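Local atomic coordinates of integrase (Unidentified phage, PDB entry 2OXO), a protein that integrates phage DNA into the host genome by site-specific recombination and, with excisionase, excises it; this piece is the four-helix core-binding domain. Residues A[3-8]-A[38-43]. Sequence-based numbering, arbitrary orientation.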
ATOM      1  N   LEU A   3       1.125  -6.056  -7.999  1.00 20.48           N
ATOM      2  CA  LEU A   3       0.616  -5.158  -6.979  1.00 18.19           C
ATOM      3  C   LEU A   3      -0.909  -5.052  -6.913  1.00 19.20           C
ATOM      4  O   LEU A   3      -1.473  -5.236  -5.848  1.00 19.08           O
ATOM      5  CB  LEU A   3       1.207  -3.771  -7.184  1.00 18.68           C
ATOM      6  CG  LEU A   3       0.828  -2.738  -6.118  1.00 17.48           C
ATOM      7  CD1 LEU A   3       1.319  -3.232  -4.749  1.00 14.81           C
ATOM      8  CD2 LEU A   3       1.421  -1.338  -6.479  1.00 15.64           C
ATOM      9  N   HIS A   4      -1.582  -4.717  -8.018  1.00 19.43           N
ATOM     10  CA  HIS A   4      -3.036  -4.535  -7.907  1.00 20.80           C
ATOM     11  C   HIS A   4      -3.753  -5.826  -7.506  1.00 20.23           C
ATOM     12  O   HIS A   4      -4.635  -5.798  -6.683  1.00 19.42           O
ATOM     13  CB  HIS A   4      -3.632  -3.917  -9.168  1.00 20.50           C
ATOM     14  CG  HIS A   4      -3.117  -2.544  -9.467  1.00 21.88           C
ATOM     15  ND1 HIS A   4      -3.715  -1.716 -10.388  1.00 22.51           N
ATOM     16  CD2 HIS A   4      -2.067  -1.853  -8.961  1.00 20.58           C
ATOM     17  CE1 HIS A   4      -3.050  -0.575 -10.443  1.00 25.91           C
ATOM     18  NE2 HIS A   4      -2.030  -0.643  -9.602  1.00 23.40           N
ATOM     19  N   SER A   5      -3.297  -6.968  -8.030  1.00 21.42           N
ATOM     20  CA  SER A   5      -3.777  -8.290  -7.559  1.00 21.21           C
ATOM     21  C   SER A   5      -3.522  -8.487  -6.066  1.00 20.33           C
ATOM     22  O   SER A   5      -4.398  -8.973  -5.349  1.00 18.92           O
ATOM     23  CB  SER A   5      -3.139  -9.435  -8.396  1.00 21.81           C
ATOM     24  OG  SER A   5      -3.520  -9.287  -9.776  1.00 25.49           O
ATOM     25  N   TRP A   6      -2.345  -8.059  -5.579  1.00 19.86           N
ATOM     26  CA  TRP A   6      -2.039  -8.244  -4.147  1.00 19.18           C
ATOM     27  C   TRP A   6      -2.925  -7.334  -3.266  1.00 18.79           C
ATOM     28  O   TRP A   6      -3.449  -7.785  -2.242  1.00 18.46           O
ATOM     29  CB  TRP A   6      -0.536  -8.070  -3.810  1.00 19.04           C
ATOM     30  CG  TRP A   6      -0.370  -8.264  -2.340  1.00 19.17           C
ATOM     31  CD1 TRP A   6      -0.049  -7.309  -1.398  1.00 19.13           C
ATOM     32  CD2 TRP A   6      -0.650  -9.471  -1.611  1.00 20.50           C
ATOM     33  NE1 TRP A   6      -0.091  -7.862  -0.135  1.00 18.35           N
ATOM     34  CE2 TRP A   6      -0.442  -9.190  -0.239  1.00 19.18           C
ATOM     35  CE3 TRP A   6      -1.023 -10.777  -1.993  1.00 23.51           C
ATOM     36  CZ2 TRP A   6      -0.620 -10.160   0.760  1.00 20.79           C
ATOM     37  CZ3 TRP A   6      -1.180 -11.762  -0.995  1.00 20.03           C
ATOM     38  CH2 TRP A   6      -0.963 -11.447   0.363  1.00 20.01           C
ATOM     39  N   LEU A   7      -3.132  -6.092  -3.711  1.00 17.93           N
ATOM     40  CA  LEU A   7      -4.050  -5.155  -3.014  1.00 19.66           C
ATOM     41  C   LEU A   7      -5.467  -5.766  -2.872  1.00 19.12           C
ATOM     42  O   LEU A   7      -6.088  -5.700  -1.807  1.00 18.07           O
ATOM     43  CB  LEU A   7      -4.099  -3.804  -3.738  1.00 18.82           C
ATOM     44  CG  LEU A   7      -2.751  -3.048  -3.767  1.00 18.97           C
ATOM     45  CD1 LEU A   7      -2.916  -1.760  -4.376  1.00 18.30           C
ATOM     46  CD2 LEU A   7      -2.171  -2.854  -2.339  1.00 20.19           C
ATOM     47  N   ASP A   8      -5.944  -6.404  -3.943  1.00 20.47           N
ATOM     48  CA  ASP A   8      -7.210  -7.145  -3.898  1.00 21.80           C
ATOM     49  C   ASP A   8      -7.223  -8.131  -2.725  1.00 22.16           C
ATOM     50  O   ASP A   8      -8.152  -8.147  -1.916  1.00 21.85           O
ATOM     51  CB  ASP A   8      -7.457  -7.853  -5.244  1.00 23.31           C
ATOM     52  CG  ASP A   8      -7.750  -6.886  -6.356  1.00 24.44           C
ATOM     53  OD1 ASP A   8      -7.983  -5.699  -6.057  1.00 26.96           O
ATOM     54  OD2 ASP A   8      -7.730  -7.280  -7.537  1.00 28.34           O
ATOM     55  N   LEU A  38       0.504   3.686  -8.263  1.00 22.66           N
ATOM     56  CA  LEU A  38       1.548   2.709  -8.661  1.00 22.35           C
ATOM     57  C   LEU A  38       1.015   1.718  -9.691  1.00 22.02           C
ATOM     58  O   LEU A  38      -0.145   1.358  -9.613  1.00 22.92           O
ATOM     59  CB  LEU A  38       2.060   1.906  -7.452  1.00 20.83           C
ATOM     60  CG  LEU A  38       2.853   2.655  -6.370  1.00 23.45           C
ATOM     61  CD1 LEU A  38       3.052   1.803  -5.067  1.00 20.43           C
ATOM     62  CD2 LEU A  38       4.185   3.203  -6.955  1.00 24.09           C
ATOM     63  N   PRO A  39       1.891   1.196 -10.580  1.00 22.51           N
ATOM     64  CA  PRO A  39       1.429   0.304 -11.678  1.00 23.06           C
ATOM     65  C   PRO A  39       1.051  -1.106 -11.201  1.00 22.74           C
ATOM     66  O   PRO A  39       1.421  -1.520 -10.084  1.00 23.89           O
ATOM     67  CB  PRO A  39       2.643   0.261 -12.616  1.00 22.90           C
ATOM     68  CG  PRO A  39       3.866   0.351 -11.628  1.00 22.13           C
ATOM     69  CD  PRO A  39       3.358   1.418 -10.620  1.00 22.07           C
ATOM     70  N   ASP A  40       0.334  -1.856 -12.016  1.00 23.17           N
ATOM     71  CA  ASP A  40       0.001  -3.253 -11.667  1.00 23.74           C
ATOM     72  C   ASP A  40       1.168  -4.170 -12.006  1.00 24.06           C
ATOM     73  O   ASP A  40       1.041  -5.066 -12.851  1.00 24.59           O
ATOM     74  CB  ASP A  40      -1.245  -3.750 -12.417  1.00 25.42           C
ATOM     75  CG  ASP A  40      -1.785  -5.074 -11.857  1.00 26.08           C
ATOM     76  OD1 ASP A  40      -1.404  -5.447 -10.744  1.00 25.17           O
ATOM     77  OD2 ASP A  40      -2.604  -5.755 -12.521  1.00 30.15           O
ATOM     78  N   ALA A  41       2.291  -3.964 -11.342  1.00 22.33           N
ATOM     79  CA  ALA A  41       3.524  -4.637 -11.699  1.00 21.69           C
ATOM     80  C   ALA A  41       3.875  -5.701 -10.644  1.00 20.95           C
ATOM     81  O   ALA A  41       3.400  -5.586  -9.484  1.00 20.93           O
ATOM     82  CB  ALA A  41       4.664  -3.621 -11.859  1.00 21.13           C
ATOM     83  N   PRO A  42       4.667  -6.736 -11.042  1.00 20.54           N
ATOM     84  CA  PRO A  42       5.173  -7.746 -10.109  1.00 20.15           C
ATOM     85  C   PRO A  42       5.713  -7.053  -8.898  1.00 19.36           C
ATOM     86  O   PRO A  42       6.430  -6.095  -9.049  1.00 18.72           O
ATOM     87  CB  PRO A  42       6.346  -8.378 -10.880  1.00 20.50           C
ATOM     88  CG  PRO A  42       5.863  -8.342 -12.307  1.00 21.23           C
ATOM     89  CD  PRO A  42       5.138  -7.015 -12.431  1.00 20.33           C
ATOM     90  N   LEU A  43       5.384  -7.546  -7.702  1.00 19.45           N
ATOM     91  CA  LEU A  43       5.829  -6.900  -6.464  1.00 19.85           C
ATOM     92  C   LEU A  43       7.294  -6.474  -6.440  1.00 19.87           C
ATOM     93  O   LEU A  43       7.576  -5.385  -6.006  1.00 20.09           O
ATOM     94  CB  LEU A  43       5.515  -7.808  -5.270  1.00 20.25           C
ATOM     95  CG  LEU A  43       4.258  -7.575  -4.446  1.00 21.31           C
ATOM     96  CD1 LEU A  43       3.203  -6.750  -5.099  1.00 23.02           C
ATOM     97  CD2 LEU A  43       3.722  -8.878  -3.889  1.00 23.36           C
TER
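D40 lays its CB over one face of the H4 imidazole, 3.8 Å from the ring centroid and close to its normal, which meets the criterion for a CH-pi contact; the ring and carboxylate planes are 21° apart. With CG beside the backbone N, the first torsion of H4 swings the ring toward the loop, and the ring's turn about CB-CG then aims NE2 at the L38 carbonyl oxygen. That oxygen sits at the ring edge, 2.7 Å from NE2 and almost in the ring plane, and the N-H...O angle of 167° makes the bond nearly straight. Edge bond and covered face together would be expected to hold the ring's rotation.

D40, its CG anti to the backbone N, turns OD1 back to the first turn of the helix, where H4 N donates to it over 2.8 Å from above the carboxylate plane, in a bond bent to 132° at the hydrogen. The helix start would probably favour a negative charge on D40. OD1 also bonds T2 OG1. One residue earlier, L3 N donates to A41 O (2.8 Å), so two amides of the opening turn are satisfied by the loop.

On the apolar side of the contact, L3 splits its branches: CD2 presses on L38 CB at a tight 3.4 Å, while CD1 reaches L43 CD1 at 4.0 Å, the L3 and L43 side chains crossing at about a right angle.

The loop between helices 21-37 and 48-60 lies against the first turn of helix 3-17 in the core-binding domain, with L38 continuing onto L74 of helix 64-83 and M54 of helix 48-60, and L43 onto A81 of helix 64-83.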